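Local atomic coordinates of endo-beta-1,4-glucanase (cellulase B) (Bacillus halodurans, PDB entry 4V2X), a protein that probably hydrolyses internal beta-1,4 linkages of glucans such as xyloglucan and mixed-linkage beta-glucan, joining a family 5 catalytic module to Ig-like and carbohydrate-binding modules. Residues 547-550 and 551-555; 159-162 and 163-167; 375-378 and 379-383. All coordinates share one frame; numbering follows the deposited sequence.

In the fold
Along the chain the order is interaction 2, interaction 3, interaction 1, each within a single local stretch. Interaction 2 introduces helix 165-183 of the catalytic module, whose eight parallel strands close into a barrel. Interaction 3 lies on helix 374-385, which follows the last barrel strand, 354-357, and packs on helix 334-350. Interaction 1 ends helix 547-551 and leads into strand 556-564 of the antiparallel sheet in the carbohydrate-binding module. The centres lie 38 to 43 Å apart and nowhere do the contacts touch, the nearest atoms of interactions 1 and 2 being about 22 Å apart. They are thus separate elements of local order in an extended, multi-modular enzyme.

Interaction 1. Residues 547-550 and 551-555; sequences EAFF and REVRD
A water molecule joins Ala548 to Glu552, donating one hydrogen to Glu552 OE2 at 2.6 Å and the other to Ala548 O at 2.7 Å. Directly along the backbone, Arg551 N bonds Glu547 O at 2.9 Å, a four-residue helical step. The next two bonds span three residues: Glu552 N reaches Phe549 O, and Val553 N reaches Phe550 O, so the turn tightens as the chain leaves helix 547-551 for strand 556-564. On the buried side Val553 CG2 comes down over one face of the Phe549 ring, a CH-pi contact at 3.8 Å from the ring centroid and 14° off its normal, displaced toward the CE2-CZ rim. Phe549 CD2 in turn lies over the centre of the Phe550 ring, and both phenylalanines pack on Ile574 of strand 569-577. An alanine at Phe549 is likely to open a gap beside Ile574 and leave Val553 CG2 without the face it rests on. On the outer side, the bend of Arg551 at chi3 (-64°) brings its guanidinium flat over Ala548 CA, with NH2 3.6 Å from Ala548 CB. NH1 stays 4.3 Å from Glu547 OE2, beyond a salt bridge. Apolar packing and backbone bonds therefore shape this turn, while the opposite charges of Arg551 and Glu547, near but not bridged, probably add a weak attraction.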
# COMPACT_ATOMS: atom_id res chain seq x y z
N GLU A 547 -44.24 -9.54 -1.35
CA GLU A 547 -44.32 -8.19 -1.89
C GLU A 547 -43.01 -7.78 -2.57
O GLU A 547 -43.01 -7.09 -3.59
CB GLU A 547 -44.70 -7.18 -0.81
CG GLU A 547 -45.05 -5.82 -1.39
CD GLU A 547 -45.72 -4.88 -0.41
OE1 GLU A 547 -46.28 -5.35 0.60
OE2 GLU A 547 -45.70 -3.66 -0.68
N ALA A 548 -41.89 -8.24 -2.02
CA ALA A 548 -40.57 -7.94 -2.61
C ALA A 548 -40.44 -8.54 -4.01
O ALA A 548 -39.82 -7.95 -4.89
CB ALA A 548 -39.47 -8.47 -1.72
N PHE A 549 -41.02 -9.72 -4.20
CA PHE A 549 -41.08 -10.33 -5.54
C PHE A 549 -41.84 -9.41 -6.49
O PHE A 549 -41.32 -9.04 -7.55
CB PHE A 549 -41.75 -11.70 -5.48
CG PHE A 549 -42.06 -12.30 -6.83
CD1 PHE A 549 -41.05 -12.82 -7.62
CD2 PHE A 549 -43.38 -12.40 -7.27
CE1 PHE A 549 -41.34 -13.40 -8.85
CE2 PHE A 549 -43.67 -12.99 -8.49
CZ PHE A 549 -42.65 -13.49 -9.28
N PHE A 550 -43.05 -9.03 -6.11
CA PHE A 550 -43.90 -8.22 -6.99
C PHE A 550 -43.35 -6.82 -7.26
O PHE A 550 -43.63 -6.26 -8.32
CB PHE A 550 -45.32 -8.15 -6.44
CG PHE A 550 -46.07 -9.45 -6.57
CD1 PHE A 550 -46.38 -9.95 -7.83
CD2 PHE A 550 -46.46 -10.16 -5.46
CE1 PHE A 550 -47.07 -11.15 -7.96
CE2 PHE A 550 -47.16 -11.35 -5.58
CZ PHE A 550 -47.46 -11.85 -6.84
N ARG A 551 -42.56 -6.27 -6.34
CA ARG A 551 -41.94 -4.96 -6.58
C ARG A 551 -41.06 -4.95 -7.83
O ARG A 551 -40.85 -3.90 -8.43
CB ARG A 551 -41.11 -4.51 -5.37
CG ARG A 551 -41.92 -3.85 -4.27
CD ARG A 551 -41.07 -2.96 -3.39
NE ARG A 551 -40.06 -3.70 -2.65
CZ ARG A 551 -40.27 -4.37 -1.51
NH1 ARG A 551 -41.48 -4.41 -0.96
NH2 ARG A 551 -39.26 -5.01 -0.93
N GLU A 552 -40.56 -6.12 -8.22
CA GLU A 552 -39.72 -6.23 -9.41
C GLU A 552 -40.36 -7.09 -10.50
O GLU A 552 -39.67 -7.74 -11.29
CB GLU A 552 -38.35 -6.77 -9.00
CG GLU A 552 -37.66 -5.83 -8.01
CD GLU A 552 -36.23 -6.23 -7.71
OE1 GLU A 552 -35.37 -6.08 -8.60
OE2 GLU A 552 -35.98 -6.68 -6.57
N VAL A 553 -41.69 -7.06 -10.56
CA VAL A 553 -42.44 -7.69 -11.63
C VAL A 553 -43.29 -6.61 -12.31
O VAL A 553 -44.04 -5.90 -11.65
CB VAL A 553 -43.35 -8.81 -11.10
CG1 VAL A 553 -44.23 -9.38 -12.21
CG2 VAL A 553 -42.52 -9.91 -10.45
N ARG A 554 -43.15 -6.49 -13.62
CA ARG A 554 -43.99 -5.57 -14.39
C ARG A 554 -45.35 -6.18 -14.64
O ARG A 554 -45.51 -7.41 -14.60
CB ARG A 554 -43.31 -5.17 -15.70
CG ARG A 554 -43.23 -6.26 -16.75
CD ARG A 554 -43.03 -5.67 -18.13
NE ARG A 554 -43.00 -6.72 -19.15
CZ ARG A 554 -41.90 -7.38 -19.53
NH1 ARG A 554 -40.71 -7.11 -18.99
NH2 ARG A 554 -42.01 -8.32 -20.46
N ASP A 555 -46.35 -5.34 -14.87
CA ASP A 555 -47.68 -5.81 -15.24
C ASP A 555 -47.58 -6.72 -16.46
O ASP A 555 -46.78 -6.48 -17.37
CB ASP A 555 -48.62 -4.64 -15.57
CG ASP A 555 -49.06 -3.87 -14.34
OD1 ASP A 555 -48.66 -4.21 -13.20
OD2 ASP A 555 -49.84 -2.91 -14.52
O HOH W 1 -37.51 -6.69 -4.41

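Interaction 2. Residues 159-162 and 163-167; sequences YEME and HNYNG. With GOL (glycerol), chain G.
Met161 and Tyr165 make the tight half of this turn. Their side chains run alongside each other, and the extended thioether chain carries Met161 CE to 3.5 Å from Tyr165 CE2. Met161 SD, 5.4 Å from the ring centroid of Tyr165, approaches obliquely in a Met-aromatic contact. Leu214 and Leu218 of helix 209-227 pack on Met161, and Thr220 of the second subunit touches Tyr165. The looser half lies around Glu160 and Asn164, whose carboxylate and amide point the same way and are nearly coplanar, with no direct bond between them. Glycerol, probably from the crystallisation liquor, bridges the two: its O2 donates to Glu160 OE1 at 2.7 Å, and Asn164 ND2 donates to its O3 at 2.9 Å. The same amide turns Asn164 OD1 toward Gly167 N, a weak N-cap bond that starts helix 165-183. At the exposed His163, one ring face rests on Glu162 CG, whose carboxylate goes instead to Arg208, Asn210 and His211. Tyr165 OH bonds Asp217, a ligand of the bound calcium ion, and ring packing probably helps hold that second-shell hydroxyl beside the metal site, whereas the glycerol link, which Lys171 shares, is probably incidental to the crystal.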
# COMPACT_ATOMS: atom_id res chain seq x y z
N TYR A 159 -16.55 3.25 8.63
CA TYR A 159 -16.56 3.37 7.17
C TYR A 159 -16.45 4.82 6.66
O TYR A 159 -16.13 5.04 5.49
CB TYR A 159 -17.84 2.75 6.60
CG TYR A 159 -19.02 3.67 6.74
CD1 TYR A 159 -19.65 3.83 7.97
CD2 TYR A 159 -19.46 4.43 5.66
CE1 TYR A 159 -20.70 4.70 8.12
CE2 TYR A 159 -20.52 5.31 5.81
CZ TYR A 159 -21.14 5.43 7.05
OH TYR A 159 -22.19 6.29 7.23
N GLU A 160 -16.76 5.79 7.53
CA GLU A 160 -16.68 7.22 7.20
C GLU A 160 -15.26 7.69 6.98
O GLU A 160 -15.07 8.80 6.49
CB GLU A 160 -17.27 8.08 8.33
CG GLU A 160 -18.76 7.95 8.57
CD GLU A 160 -19.22 8.79 9.76
OE1 GLU A 160 -18.59 9.83 10.07
OE2 GLU A 160 -20.21 8.41 10.41
N MET A 161 -14.28 6.88 7.37
CA MET A 161 -12.88 7.30 7.43
C MET A 161 -12.36 7.93 6.14
O MET A 161 -11.49 8.81 6.18
CB MET A 161 -12.01 6.11 7.81
CG MET A 161 -10.59 6.47 8.21
SD MET A 161 -9.72 4.94 8.61
CE MET A 161 -8.04 5.53 8.79
N GLU A 162 -12.87 7.48 4.99
CA GLU A 162 -12.37 7.99 3.71
C GLU A 162 -12.54 9.50 3.57
O GLU A 162 -11.67 10.16 3.01
CB GLU A 162 -13.04 7.28 2.54
CG GLU A 162 -12.58 7.79 1.19
CD GLU A 162 -12.83 6.81 0.08
OE1 GLU A 162 -13.99 6.37 -0.07
OE2 GLU A 162 -11.85 6.47 -0.62
N HIS A 163 -13.65 10.04 4.06
CA HIS A 163 -13.90 11.49 4.00
C HIS A 163 -13.89 12.15 5.38
O HIS A 163 -14.27 13.31 5.52
CB HIS A 163 -15.21 11.75 3.27
CG HIS A 163 -15.22 11.26 1.86
ND1 HIS A 163 -14.53 11.89 0.85
CD2 HIS A 163 -15.81 10.18 1.30
CE1 HIS A 163 -14.71 11.23 -0.28
NE2 HIS A 163 -15.48 10.19 -0.04
N ASN A 164 -13.42 11.42 6.38
CA ASN A 164 -13.33 11.92 7.74
C ASN A 164 -12.20 11.19 8.47
O ASN A 164 -12.45 10.47 9.43
CB ASN A 164 -14.66 11.74 8.47
CG ASN A 164 -14.69 12.44 9.82
OD1 ASN A 164 -13.79 13.21 10.16
ND2 ASN A 164 -15.72 12.15 10.61
N TYR A 165 -10.98 11.39 8.00
CA TYR A 165 -9.83 10.61 8.45
C TYR A 165 -9.58 10.79 9.94
O TYR A 165 -9.60 9.82 10.70
CB TYR A 165 -8.57 10.96 7.64
CG TYR A 165 -7.43 10.02 7.92
CD1 TYR A 165 -6.63 10.18 9.04
CD2 TYR A 165 -7.19 8.93 7.08
CE1 TYR A 165 -5.61 9.30 9.32
CE2 TYR A 165 -6.16 8.05 7.35
CZ TYR A 165 -5.37 8.24 8.47
OH TYR A 165 -4.37 7.37 8.77
N ASN A 166 -9.35 12.03 10.36
CA ASN A 166 -9.01 12.29 11.75
C ASN A 166 -10.20 12.08 12.70
O ASN A 166 -10.01 11.62 13.82
CB ASN A 166 -8.40 13.70 11.92
CG ASN A 166 -6.97 13.80 11.36
OD1 ASN A 166 -6.62 14.79 10.71
ND2 ASN A 166 -6.14 12.79 11.63
N GLY A 167 -11.41 12.37 12.24
CA GLY A 167 -12.60 12.15 13.06
C GLY A 167 -12.80 10.68 13.43
O GLY A 167 -13.05 10.35 14.60
C1 GOL G . -17.58 9.15 13.74
O1 GOL G . -18.69 8.62 14.46
C2 GOL G . -17.72 10.67 13.71
O2 GOL G . -18.33 11.05 12.47
C3 GOL G . -16.35 11.31 13.87
O3 GOL G . -16.36 12.67 13.43

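Interaction 3. Residues 375-378 and 379-383; sequences ELFD and MMRAS
Phe377 meets Arg381 and Met380 one turn further along helix 374-385, the helix that follows the last strand of the family 5 (beta/alpha)8 barrel. Arg381 CB sits over one face of the Phe377 ring, toward its rim, while Arg381 CD approaches Phe377 CE2 to 4.0 Å. With CG opposite the backbone N (chi1 176°), the arginine chain stays extended from CG to NE and passes obliquely by the ring, its methylenes doing the touching; the guanidinium plane is turned 41° from that of the ring. From another direction Met380 CE comes within 4.2 Å of Phe377 CD1, the two side chains crossing at about a right angle. The bend at chi3 of Met380 (-61°) folds this methyl back toward the preceding turn, where it also lies 4.4 Å from Leu376 CG.

Behind these side chains runs the regular backbone bonding of the helix: Met379 N to Glu375 O, Met380 N to Leu376 O, Arg381 N to Phe377 O and Ala382 N to Asp378 O. The third is the shortest, 2.8 Å from Arg381 N to Phe377 O, and nearly straight.

Further out, Trp371 stacks with the Phe377 ring, and Glu101 and Tyr103 also touch that ring. Helix 334-350 packs on Leu376 through Phe341, on Met379 through Glu342 and on Ser383 through Ile345. Polar ends are held from outside too: Gln334 donates to Glu375 OE1 and Gln374 to Asp378 OD1. Near the C-terminal end of the stretch Met379 O takes two bonds from one residue, Ser383 N at 2.9 Å and Ser383 OG at 2.7 Å, which arrive from opposite faces of the carbonyl plane.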
# COMPACT_ATOMS: atom_id res chain seq x y z
N GLU A 375 -29.08 -32.70 14.26
CA GLU A 375 -28.42 -33.32 13.11
C GLU A 375 -27.27 -32.44 12.63
O GLU A 375 -26.18 -32.93 12.34
CB GLU A 375 -29.44 -33.55 12.00
CG GLU A 375 -29.01 -34.52 10.92
CD GLU A 375 -30.10 -34.74 9.89
OE1 GLU A 375 -30.92 -33.83 9.69
OE2 GLU A 375 -30.12 -35.84 9.27
N LEU A 376 -27.50 -31.13 12.56
CA LEU A 376 -26.45 -30.22 12.16
C LEU A 376 -25.31 -30.23 13.16
O LEU A 376 -24.14 -30.29 12.78
CB LEU A 376 -26.98 -28.80 11.98
CG LEU A 376 -25.94 -27.74 11.60
CD1 LEU A 376 -25.29 -28.07 10.26
CD2 LEU A 376 -26.60 -26.37 11.58
N PHE A 377 -25.64 -30.14 14.45
CA PHE A 377 -24.59 -30.17 15.45
C PHE A 377 -23.79 -31.46 15.41
O PHE A 377 -22.57 -31.43 15.47
CB PHE A 377 -25.09 -29.94 16.87
CG PHE A 377 -23.98 -29.98 17.87
CD1 PHE A 377 -23.05 -28.95 17.91
CD2 PHE A 377 -23.80 -31.08 18.70
CE1 PHE A 377 -21.98 -29.00 18.79
CE2 PHE A 377 -22.73 -31.13 19.58
CZ PHE A 377 -21.83 -30.09 19.62
N ASP A 378 -24.49 -32.60 15.31
CA ASP A 378 -23.82 -33.90 15.26
C ASP A 378 -22.84 -33.96 14.09
O ASP A 378 -21.76 -34.52 14.22
CB ASP A 378 -24.84 -35.04 15.14
CG ASP A 378 -25.57 -35.31 16.46
OD1 ASP A 378 -25.23 -34.73 17.50
OD2 ASP A 378 -26.50 -36.14 16.43
N MET A 379 -23.21 -33.36 12.96
CA MET A 379 -22.34 -33.34 11.79
C MET A 379 -21.13 -32.46 12.06
O MET A 379 -20.01 -32.84 11.74
CB MET A 379 -23.09 -32.85 10.55
CG MET A 379 -22.24 -32.83 9.29
SD MET A 379 -21.50 -34.43 8.88
CE MET A 379 -22.75 -35.09 7.78
N MET A 380 -21.35 -31.29 12.67
CA MET A 380 -20.22 -30.41 12.99
C MET A 380 -19.27 -31.08 13.97
O MET A 380 -18.06 -31.08 13.76
CB MET A 380 -20.71 -29.07 13.53
CG MET A 380 -21.35 -28.21 12.47
SD MET A 380 -21.61 -26.51 12.99
CE MET A 380 -22.71 -26.73 14.38
N ARG A 381 -19.83 -31.66 15.04
CA ARG A 381 -19.04 -32.32 16.07
C ARG A 381 -18.23 -33.48 15.49
O ARG A 381 -17.07 -33.66 15.85
CB ARG A 381 -19.93 -32.81 17.22
CG ARG A 381 -19.17 -33.60 18.28
CD ARG A 381 -20.07 -34.13 19.38
NE ARG A 381 -19.35 -35.10 20.21
CZ ARG A 381 -19.92 -35.92 21.10
NH1 ARG A 381 -21.23 -35.91 21.30
NH2 ARG A 381 -19.16 -36.76 21.79
N ALA A 382 -18.84 -34.27 14.61
CA ALA A 382 -18.12 -35.35 13.93
C ALA A 382 -16.99 -34.78 13.09
O ALA A 382 -15.88 -35.31 13.07
CB ALA A 382 -19.06 -36.16 13.05
N SER A 383 -17.27 -33.67 12.42
CA SER A 383 -16.31 -33.06 11.52
C SER A 383 -15.09 -32.50 12.24
O SER A 383 -14.02 -32.41 11.64
CB SER A 383 -17.00 -31.97 10.68
OG SER A 383 -18.04 -32.54 9.89